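Local atomic coordinates of bradavidin 2 (Bradyrhizobium japonicum, PDB entry 4GGT), a protein that probably binds biotin, as a secreted member of the avidin family built on a beta barrel. Residues Trp16-Glu19 and Arg20-Leu24. Sequence-based numbering, arbitrary orientation.
Sequences WKNE and RGSEL
The N18 carboxamide lies against S22 CB, with OD1 3.4 Å from that carbon, and reaches across the loop that joins the two strands of a beta hairpin. Its CG sits between the backbone N and the carbonyl carbon (chi1 66°), which swings the amide in over the turn. There OD1 accepts from S22 N at 2.9 Å, the donor standing above the amide plane, and takes a weak, bent second bond from R20 N. The main chain closes the same bend: G21 N donates to N18 O at 3.0 Å, completing a type I turn from N18 to G21. G21, at phi 88°, has a backbone where a CB would jam against the preceding carbonyl. The hydrogen bond from N18 N to S22 O leads into the strands, where W16 and L24 form a hydrogen-bonded antiparallel pair; W16 N donates to L24 O at 2.9 Å and L24 N to W16 O at 2.8 Å. The indole brings its CD1 edge to L24 O in the ring plane, while NE1 bonds to S14. On the other end of the N18 amide, ND2 donates to a water 3.3 Å away that also bonds S22 OG, and weakly to D109, which R20 NH2 holds by a salt bridge. Replacing N18 with an alanine would take away the amide, and is likely to leave S22 N and R20 N without this acceptor and the water and D109 without the ND2 donor. N18 and D109 contact biotin in the liganded protein; here, with no biotin bound, the loop of the hairpin formed by strands 14-17 and 23-28 contributes to the biotin site at one end of the avidin beta barrel.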
loop_
_atom_site.group_PDB
_atom_site.type_symbol
_atom_site.label_atom_id
_atom_site.label_comp_id
_atom_site.label_asym_id
_atom_site.label_seq_id
_atom_site.Cartn_x
_atom_site.Cartn_y
_atom_site.Cartn_z
ATOM N N TRP A 16 -0.754 -9.167 4.128
ATOM C CA TRP A 16 -2.053 -8.530 4.254
ATOM C C TRP A 16 -2.670 -8.333 2.875
ATOM O O TRP A 16 -1.955 -8.131 1.881
ATOM C CB TRP A 16 -1.924 -7.154 4.914
ATOM C CG TRP A 16 -1.141 -7.103 6.234
ATOM C CD1 TRP A 16 0.182 -7.332 6.412
ATOM C CD2 TRP A 16 -1.669 -6.753 7.526
ATOM N NE1 TRP A 16 0.528 -7.163 7.745
ATOM C CE2 TRP A 16 -0.596 -6.816 8.448
ATOM C CE3 TRP A 16 -2.948 -6.408 7.993
ATOM C CZ2 TRP A 16 -0.760 -6.551 9.809
ATOM C CZ3 TRP A 16 -3.113 -6.129 9.346
ATOM C CH2 TRP A 16 -2.028 -6.198 10.237
ATOM N N LYS A 17 -3.994 -8.372 2.815
ATOM C CA LYS A 17 -4.718 -8.103 1.568
ATOM C C LYS A 17 -5.875 -7.165 1.810
ATOM O O LYS A 17 -6.503 -7.234 2.860
ATOM C CB LYS A 17 -5.247 -9.398 0.940
ATOM C CG LYS A 17 -4.117 -10.300 0.419
ATOM C CD LYS A 17 -4.609 -11.651 -0.098
ATOM C CE LYS A 17 -5.651 -11.508 -1.168
ATOM N NZ LYS A 17 -5.953 -12.842 -1.800
ATOM N N ASN A 18 -6.178 -6.300 0.835
ATOM C CA ASN A 18 -7.327 -5.399 0.982
ATOM C C ASN A 18 -8.512 -6.015 0.252
ATOM O O ASN A 18 -8.371 -7.083 -0.324
ATOM C CB ASN A 18 -7.005 -3.959 0.519
ATOM C CG ASN A 18 -6.724 -3.851 -0.975
ATOM O OD1 ASN A 18 -6.945 -4.795 -1.712
ATOM N ND2 ASN A 18 -6.199 -2.688 -1.419
ATOM N N GLU A 19 -9.655 -5.342 0.285
ATOM C CA GLU A 19 -10.882 -5.925 -0.240
ATOM C C GLU A 19 -10.855 -6.066 -1.764
ATOM O O GLU A 19 -11.592 -6.894 -2.309
ATOM C CB GLU A 19 -12.141 -5.174 0.284
ATOM C CG GLU A 19 -12.064 -3.631 0.224
ATOM C CD GLU A 19 -11.401 -2.977 1.461
ATOM O OE1 GLU A 19 -12.084 -2.774 2.516
ATOM O OE2 GLU A 19 -10.211 -2.614 1.342
ATOM N N ARG A 20 -9.974 -5.315 -2.439
ATOM C CA ARG A 20 -9.793 -5.399 -3.901
ATOM C C ARG A 20 -8.795 -6.509 -4.310
ATOM O O ARG A 20 -8.563 -6.720 -5.507
ATOM C CB ARG A 20 -9.284 -4.053 -4.468
ATOM C CG ARG A 20 -9.964 -2.790 -3.930
ATOM C CD ARG A 20 -9.205 -1.527 -4.349
ATOM N NE ARG A 20 -9.172 -0.506 -3.297
ATOM C CZ ARG A 20 -9.999 0.540 -3.200
ATOM N NH1 ARG A 20 -10.968 0.751 -4.097
ATOM N NH2 ARG A 20 -9.856 1.386 -2.192
ATOM N N GLY A 21 -8.168 -7.168 -3.327
ATOM C CA GLY A 21 -7.205 -8.238 -3.583
ATOM C C GLY A 21 -5.750 -7.837 -3.788
ATOM O O GLY A 21 -4.924 -8.653 -4.223
ATOM N N SER A 22 -5.439 -6.579 -3.512
ATOM C CA SER A 22 -4.049 -6.121 -3.515
ATOM C C SER A 22 -3.320 -6.738 -2.333
ATOM O O SER A 22 -3.942 -7.014 -1.313
ATOM C CB SER A 22 -3.998 -4.596 -3.473
ATOM O OG SER A 22 -4.435 -4.089 -4.737
ATOM N N GLU A 23 -2.031 -7.014 -2.523
ATOM C CA GLU A 23 -1.219 -7.725 -1.539
ATOM C C GLU A 23 -0.161 -6.811 -0.960
ATOM O O GLU A 23 0.533 -6.106 -1.697
ATOM C CB GLU A 23 -0.429 -8.848 -2.227
ATOM C CG GLU A 23 -1.219 -10.064 -2.750
ATOM C CD GLU A 23 -0.248 -11.008 -3.433
ATOM O OE1 GLU A 23 0.212 -10.687 -4.545
ATOM O OE2 GLU A 23 0.105 -12.045 -2.832
ATOM N N LEU A 24 0.059 -6.940 0.344
ATOM C CA LEU A 24 1.083 -6.202 1.047
ATOM C C LEU A 24 1.898 -7.192 1.861
ATOM O O LEU A 24 1.392 -7.759 2.819
ATOM C CB LEU A 24 0.448 -5.158 1.978
ATOM C CG LEU A 24 1.402 -4.346 2.875
ATOM C CD1 LEU A 24 2.468 -3.574 2.066
ATOM C CD2 LEU A 24 0.625 -3.414 3.807
HETATM O O HOH W 1 -5.615 -1.656 -4.482
#